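PDB 5ZCG: probable protein phosphatase 2C 50 from Oryza sativa subsp. japonica, which probably removes phosphate from phosphoserine and phosphothreonine in proteins, as a magnesium-dependent PP2C-family phosphatase of rice. Local coordinates for residues A[14-19]-A[310-315]; A[65-70]-A[140-145]; A[252-257]-A[302-307]. The protein carries 5 engineered substitutions. All blocks are in the same frame, centred on the assembly; numbering follows the deposited sequence.

Contact 1 of 3, residues A[14-19]-A[310-315]; sequences AEMEDA and EDNITV. With MG (magnesium ion), chain E.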
# COMPACT_ATOMS: atom_id res chain seq x y z
N ALA A 14 1.74 16.40 3.45
CA ALA A 14 3.09 16.96 3.50
C ALA A 14 3.89 16.54 2.27
O ALA A 14 4.38 17.39 1.51
CB ALA A 14 3.79 16.52 4.78
N GLU A 15 4.07 15.24 2.06
CA GLU A 15 4.84 14.73 0.94
C GLU A 15 3.97 13.94 -0.02
O GLU A 15 2.91 13.42 0.33
CB GLU A 15 6.02 13.88 1.43
CG GLU A 15 7.22 14.73 1.83
CD GLU A 15 7.70 14.45 3.23
OE1 GLU A 15 8.33 15.36 3.82
OE2 GLU A 15 7.47 13.33 3.74
N MET A 16 4.45 13.84 -1.26
CA MET A 16 3.76 13.13 -2.33
C MET A 16 4.18 11.67 -2.35
O MET A 16 5.37 11.36 -2.50
CB MET A 16 4.05 13.78 -3.68
CG MET A 16 3.42 13.07 -4.84
SD MET A 16 1.63 12.96 -4.66
CE MET A 16 1.11 13.16 -6.36
N GLU A 17 3.21 10.77 -2.22
CA GLU A 17 3.47 9.33 -2.29
C GLU A 17 2.61 8.63 -3.33
O GLU A 17 2.68 7.40 -3.43
CB GLU A 17 3.26 8.69 -0.92
CG GLU A 17 4.16 9.29 0.16
CD GLU A 17 3.89 8.71 1.53
OE1 GLU A 17 4.78 8.84 2.40
OE2 GLU A 17 2.80 8.14 1.74
N ASP A 18 1.79 9.36 -4.07
CA ASP A 18 1.14 8.82 -5.25
C ASP A 18 2.13 8.80 -6.41
O ASP A 18 3.00 9.67 -6.52
CB ASP A 18 -0.06 9.69 -5.65
CG ASP A 18 -1.35 9.31 -4.93
OD1 ASP A 18 -1.30 8.56 -3.93
OD2 ASP A 18 -2.42 9.80 -5.36
N ALA A 19 2.00 7.79 -7.26
CA ALA A 19 2.74 7.71 -8.51
C ALA A 19 1.79 7.28 -9.61
O ALA A 19 0.71 6.74 -9.36
CB ALA A 19 3.92 6.73 -8.42
N GLU A 310 -8.12 15.09 2.07
CA GLU A 310 -6.89 15.26 2.83
C GLU A 310 -5.66 14.70 2.11
O GLU A 310 -4.53 15.11 2.42
CB GLU A 310 -7.01 14.57 4.19
CG GLU A 310 -7.80 15.31 5.26
CD GLU A 310 -7.40 16.77 5.42
OE1 GLU A 310 -6.19 17.06 5.51
OE2 GLU A 310 -8.31 17.62 5.48
N ASP A 311 -5.85 13.78 1.18
CA ASP A 311 -4.78 12.91 0.70
C ASP A 311 -4.11 13.44 -0.56
O ASP A 311 -4.54 14.43 -1.17
CB ASP A 311 -5.35 11.52 0.43
CG ASP A 311 -4.32 10.43 0.56
OD1 ASP A 311 -3.11 10.73 0.60
OD2 ASP A 311 -4.73 9.26 0.61
N ASN A 312 -3.04 12.76 -0.95
CA ASN A 312 -2.55 12.89 -2.31
C ASN A 312 -3.68 12.54 -3.27
O ASN A 312 -4.52 11.69 -2.98
CB ASN A 312 -1.36 11.95 -2.57
CG ASN A 312 -0.23 12.12 -1.56
OD1 ASN A 312 0.56 11.20 -1.35
ND2 ASN A 312 -0.15 13.29 -0.94
N ILE A 313 -3.70 13.22 -4.41
CA ILE A 313 -4.73 12.99 -5.42
C ILE A 313 -4.03 12.75 -6.75
O ILE A 313 -3.20 13.57 -7.18
CB ILE A 313 -5.70 14.18 -5.54
CG1 ILE A 313 -6.33 14.52 -4.18
CG2 ILE A 313 -6.79 13.87 -6.56
CD1 ILE A 313 -6.89 15.94 -4.09
N THR A 314 -4.36 11.64 -7.40
CA THR A 314 -3.82 11.34 -8.72
C THR A 314 -4.96 10.84 -9.59
O THR A 314 -5.70 9.95 -9.18
CB THR A 314 -2.69 10.31 -8.64
OG1 THR A 314 -1.56 10.92 -8.01
CG2 THR A 314 -2.28 9.85 -10.04
N VAL A 315 -5.10 11.44 -10.77
CA VAL A 315 -6.20 11.15 -11.68
C VAL A 315 -5.64 11.02 -13.08
O VAL A 315 -4.96 11.93 -13.57
CB VAL A 315 -7.29 12.25 -11.64
CG1 VAL A 315 -8.46 11.88 -12.54
CG2 VAL A 315 -7.76 12.52 -10.20
MG MG E . -4.39 7.74 -0.89
O HOH W 1 -0.42 8.26 -1.65
O HOH W 2 -4.04 8.95 -2.59
O HOH W 3 -4.66 6.70 0.68
O HOH W 4 -2.64 8.13 0.11
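Asn312 CB sits over one face of the Asp18 carboxylate, 3.5 Å from CG; the amide plane of Asn312 is nearly perpendicular (84°). Over the amide sits the sulfur of Met16, with SD 3.7 Å from Asn312 CG. At one end of the amide, Asn312 OD1 accepts a bond from Glu17 N at 2.8 Å, from 47° out of the carbonyl plane. At the other end, ND2 gives a weak bond to Glu15 O, plus a bond to Arg10 O. These bonds probably fix the amide's rotation.

Asp18 OD2 takes the hydroxyl of Thr314 OG1 on its anti lone pair at 3.0 Å, and Ser248 also bonds to it. Asp18 OD1 accepts a bond from a water that also donates to Asn312 OD1. A magnesium-bound water lies near Asp18 OD1 (3.1 Å) and Asn312 O, and may share its protons among them. With an alanine in place of Asp18, Thr314 OG1 would probably lose this acceptor, and the magnesium-bound water one possible partner.

Asp311 OD2 binds the same magnesium at 2.2 Å, together with Asp61 and Asp249. Asp18 is thus second-shell, reaching the metal through that water, which its negative charge probably helps to orient.

Contact 2 of 3, residues A[65-70]-A[140-145]; sequences GAEVAN and ENVGST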
# COMPACT_ATOMS: atom_id res chain seq x y z
N GLY A 65 5.67 5.66 2.62
CA GLY A 65 6.73 6.19 1.79
C GLY A 65 6.31 6.16 0.34
O GLY A 65 5.26 5.63 -0.01
N ALA A 66 7.15 6.74 -0.51
CA ALA A 66 6.88 6.79 -1.94
C ALA A 66 7.62 5.71 -2.73
O ALA A 66 7.39 5.57 -3.93
CB ALA A 66 7.25 8.16 -2.50
N GLU A 67 8.47 4.90 -2.08
CA GLU A 67 9.43 4.10 -2.83
C GLU A 67 8.76 2.94 -3.56
O GLU A 67 9.15 2.61 -4.69
CB GLU A 67 10.52 3.58 -1.90
CG GLU A 67 11.39 4.65 -1.26
CD GLU A 67 10.77 5.24 -0.01
OE1 GLU A 67 11.12 6.38 0.35
OE2 GLU A 67 9.92 4.57 0.62
N VAL A 68 7.75 2.32 -2.96
CA VAL A 68 7.09 1.20 -3.63
C VAL A 68 6.17 1.70 -4.74
O VAL A 68 6.09 1.08 -5.81
CB VAL A 68 6.34 0.32 -2.61
CG1 VAL A 68 5.57 -0.79 -3.31
CG2 VAL A 68 7.33 -0.27 -1.61
N ALA A 69 5.49 2.83 -4.54
CA ALA A 69 4.69 3.40 -5.62
C ALA A 69 5.56 3.77 -6.82
O ALA A 69 5.19 3.52 -7.97
CB ALA A 69 3.92 4.62 -5.11
N ASN A 70 6.73 4.36 -6.56
CA ASN A 70 7.64 4.72 -7.65
C ASN A 70 8.21 3.48 -8.32
O ASN A 70 8.36 3.44 -9.55
CB ASN A 70 8.77 5.60 -7.12
CG ASN A 70 8.30 6.99 -6.76
OD1 ASN A 70 7.23 7.42 -7.18
ND2 ASN A 70 9.10 7.70 -5.98
N GLU A 140 9.98 -2.79 5.46
CA GLU A 140 8.93 -3.79 5.36
C GLU A 140 7.53 -3.22 5.53
O GLU A 140 6.55 -3.89 5.17
CB GLU A 140 9.17 -4.92 6.38
CG GLU A 140 9.09 -4.57 7.85
CD GLU A 140 9.14 -5.82 8.72
OE1 GLU A 140 9.27 -6.93 8.17
OE2 GLU A 140 9.06 -5.69 9.96
N ASN A 141 7.39 -1.99 6.04
CA ASN A 141 6.08 -1.37 6.20
C ASN A 141 5.81 -0.31 5.13
O ASN A 141 5.03 0.62 5.35
CB ASN A 141 5.94 -0.76 7.59
CG ASN A 141 6.99 0.30 7.88
OD1 ASN A 141 7.93 0.48 7.11
ND2 ASN A 141 6.84 0.98 9.01
N VAL A 142 6.43 -0.45 3.96
CA VAL A 142 6.18 0.44 2.83
C VAL A 142 5.44 -0.36 1.77
O VAL A 142 5.81 -1.51 1.48
CB VAL A 142 7.49 1.02 2.27
CG1 VAL A 142 7.19 2.06 1.19
CG2 VAL A 142 8.32 1.64 3.39
N GLY A 143 4.39 0.23 1.20
CA GLY A 143 3.58 -0.46 0.23
C GLY A 143 2.96 0.48 -0.78
O GLY A 143 3.22 1.69 -0.79
N SER A 144 2.12 -0.08 -1.64
CA SER A 144 1.42 0.73 -2.62
C SER A 144 0.23 -0.04 -3.16
O SER A 144 0.25 -1.28 -3.21
CB SER A 144 2.35 1.15 -3.77
OG SER A 144 1.61 1.80 -4.79
N THR A 145 -0.81 0.70 -3.54
CA THR A 145 -1.83 0.12 -4.39
C THR A 145 -1.31 0.05 -5.82
O THR A 145 -0.26 0.61 -6.16
CB THR A 145 -3.11 0.94 -4.37
OG1 THR A 145 -2.96 2.09 -5.22
CG2 THR A 145 -3.40 1.41 -2.96
O HOH W 5 5.07 3.37 -1.67
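Val68 straddles Gly143, with CG2 on the side chain of Val142 and CG1 on that of Ser144. CG2 meets Val142 CG1 at 3.6 Å, and the two valines lie alongside each other, pointing opposite ways. CG1, turned anti to the backbone N (chi1 176°), reaches Ser144 CB at 3.8 Å. Between them, Val68 CB rests on the carbonyl carbon of Gly143. Val142 CG1 also touches the carboxylate of Glu67, whose bent chain brings OE2 to 3.8 Å.

Ser144 packs on the next residue of the helix, its OG 3.6 Å from Ala69 CA. The hydroxyl has its own partner: it donates to Thr145 O in the carbonyl plane, on a lone pair.

No direct hydrogen bond crosses this contact. A water makes the polar link instead. It donates to Gly65 O and to Gly143 O, the latter at 2.6 Å, and accepts a bond from Ala69 N. At the backbone angles of Gly65 a CB would press on the preceding carbonyl oxygen, which explains the glycine.

The first turn of helix 67-91 thus lies on the start of strand 143-151. That strand pairs antiparallel with strand 53-63, whose Phe60 touches both Ala69 and Ser144. Ala19 of strand 18-28 also packs on Ala69.

Contact 3 of 3, residues A[252-257]-A[302-307]; sequences WDVVSN and RLALKK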
# COMPACT_ATOMS: atom_id res chain seq x y z
N TRP A 252 -11.61 9.20 -4.90
CA TRP A 252 -12.81 8.41 -4.61
C TRP A 252 -13.29 8.56 -3.17
O TRP A 252 -14.45 8.23 -2.89
CB TRP A 252 -12.55 6.93 -4.91
CG TRP A 252 -12.00 6.68 -6.29
CD1 TRP A 252 -10.80 6.12 -6.61
CD2 TRP A 252 -12.64 6.97 -7.54
NE1 TRP A 252 -10.65 6.05 -7.98
CE2 TRP A 252 -11.77 6.57 -8.57
CE3 TRP A 252 -13.88 7.54 -7.89
CZ2 TRP A 252 -12.08 6.71 -9.92
CZ3 TRP A 252 -14.18 7.68 -9.23
CH2 TRP A 252 -13.29 7.27 -10.23
N ASP A 253 -12.45 9.03 -2.26
CA ASP A 253 -12.92 9.25 -0.89
C ASP A 253 -13.98 10.35 -0.84
O ASP A 253 -14.88 10.28 0.00
CB ASP A 253 -11.74 9.58 0.03
CG ASP A 253 -10.97 8.34 0.46
OD1 ASP A 253 -11.53 7.23 0.39
OD2 ASP A 253 -9.79 8.48 0.86
N VAL A 254 -13.91 11.34 -1.73
CA VAL A 254 -14.82 12.48 -1.69
C VAL A 254 -15.65 12.63 -2.95
O VAL A 254 -16.57 13.47 -2.96
CB VAL A 254 -14.05 13.79 -1.42
CG1 VAL A 254 -13.35 13.73 -0.06
CG2 VAL A 254 -13.06 14.08 -2.55
N VAL A 255 -15.39 11.87 -4.01
CA VAL A 255 -16.15 11.99 -5.25
C VAL A 255 -16.67 10.61 -5.63
O VAL A 255 -15.93 9.62 -5.59
CB VAL A 255 -15.30 12.58 -6.40
CG1 VAL A 255 -16.13 12.71 -7.66
CG2 VAL A 255 -14.75 13.95 -5.99
N SER A 256 -17.95 10.53 -5.98
CA SER A 256 -18.54 9.26 -6.37
C SER A 256 -18.16 8.90 -7.81
O SER A 256 -17.67 9.73 -8.58
CB SER A 256 -20.06 9.32 -6.23
OG SER A 256 -20.61 10.25 -7.14
N ASN A 257 -18.39 7.63 -8.16
CA ASN A 257 -18.18 7.18 -9.53
C ASN A 257 -19.01 8.00 -10.52
O ASN A 257 -18.53 8.39 -11.59
CB ASN A 257 -18.52 5.70 -9.65
CG ASN A 257 -17.61 4.81 -8.83
OD1 ASN A 257 -16.58 5.25 -8.33
ND2 ASN A 257 -17.99 3.55 -8.68
N ARG A 302 -8.79 19.15 -8.93
CA ARG A 302 -9.18 20.35 -8.22
C ARG A 302 -10.51 20.18 -7.51
O ARG A 302 -10.70 20.72 -6.41
CB ARG A 302 -9.22 21.54 -9.19
CG ARG A 302 -7.88 22.25 -9.34
CD ARG A 302 -7.59 22.62 -10.78
NE ARG A 302 -8.80 22.95 -11.54
CZ ARG A 302 -8.83 23.16 -12.85
NH1 ARG A 302 -7.71 23.08 -13.56
NH2 ARG A 302 -9.97 23.46 -13.45
N LEU A 303 -11.43 19.42 -8.10
CA LEU A 303 -12.70 19.10 -7.45
C LEU A 303 -12.47 18.36 -6.15
O LEU A 303 -13.04 18.73 -5.11
CB LEU A 303 -13.56 18.26 -8.39
CG LEU A 303 -14.88 17.73 -7.83
CD1 LEU A 303 -15.69 18.87 -7.20
CD2 LEU A 303 -15.68 17.03 -8.92
N ALA A 304 -11.64 17.31 -6.18
CA ALA A 304 -11.34 16.57 -4.96
C ALA A 304 -10.75 17.49 -3.91
O ALA A 304 -11.11 17.41 -2.72
CB ALA A 304 -10.39 15.41 -5.26
N LEU A 305 -9.85 18.38 -4.31
CA LEU A 305 -9.30 19.35 -3.36
C LEU A 305 -10.40 20.21 -2.76
O LEU A 305 -10.45 20.42 -1.54
CB LEU A 305 -8.24 20.21 -4.04
CG LEU A 305 -6.82 19.66 -4.04
CD1 LEU A 305 -5.87 20.60 -4.76
CD2 LEU A 305 -6.36 19.40 -2.62
N LYS A 306 -11.30 20.72 -3.60
CA LYS A 306 -12.36 21.61 -3.13
C LYS A 306 -13.31 20.92 -2.16
O LYS A 306 -13.85 21.57 -1.26
CB LYS A 306 -13.14 22.16 -4.33
CG LYS A 306 -14.17 23.25 -3.99
CD LYS A 306 -13.53 24.48 -3.35
CE LYS A 306 -14.57 25.57 -3.14
NZ LYS A 306 -14.05 26.73 -2.35
N LYS A 307 -13.53 19.62 -2.31
CA LYS A 307 -14.46 18.90 -1.45
C LYS A 307 -13.80 18.35 -0.19
O LYS A 307 -14.42 17.55 0.52
CB LYS A 307 -15.15 17.77 -2.22
CG LYS A 307 -15.71 18.21 -3.57
CD LYS A 307 -16.74 17.24 -4.13
CE LYS A 307 -17.57 16.56 -3.04
NZ LYS A 307 -18.70 15.78 -3.63
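This is apolar packing between a loop and a helix end, on the outer side of the five-stranded sheet. The loop runs between helices 249-252 and 257-274, and the helix end is the last turn of helix 291-306. Two neighbouring valines and one lysine carry it.

Val254 points at the helix. Its CG1 is anti to the carbonyl carbon (chi1 -61°), which leaves CG2 between the backbone N and the carbonyl carbon, facing Ala304. CG2 reaches Ala304 CB at 4.0 Å and Ala304 O at 3.9 Å. CG1 comes 4.0 Å from Lys307 O. Val255 uses CG2 alone: this methyl lies 4.2 Å from Leu303 CG and also approaches Ala304 CA. The small side chain of Ala304 probably helps the loop come close to the helix, with Val254 CA and Ala304 CA 6.3 Å apart.

Lys307 is the first residue to leave the helix. Its chain bends at chi3 (33°) and carries its end across to the loop, where CE passes 3.2 Å from Val254 O. NZ gives that oxygen a weak hydrogen bond, also 3.2 Å long. The same ammonium makes a long, weak ion pair with Glu259.

Helix 257-274 borders the contact, with Ala260 against Val255 and Val263 against Leu303. Ser256 sits at its N-cap and accepts a bond from Glu259 N. Strand 313-319 lies under the helix end, where Ile313 touches Ala304.

In the fold
The three contacts follow the layered plan of the PP2C fold, two sheets with helices outside. Contact 1 joins the two sheets beside the metal site, linking strands 18-28 and 313-319. The other two are nested inside the loop it closes, contact 2 first along the chain and then contact 3. Contact 2 sets helix 67-91 on one sheet, its centre about 12 Å from that of contact 1, and they touch through Ala19 and Ala69. Contact 3 covers the other sheet, its centre about 13 Å from that of contact 1, where Ile313 meets Ala304 and Leu305. Contacts 2 and 3 do not touch; their centres are about 23 Å apart. The metal-binding centre thus lies between helix-covered sheets.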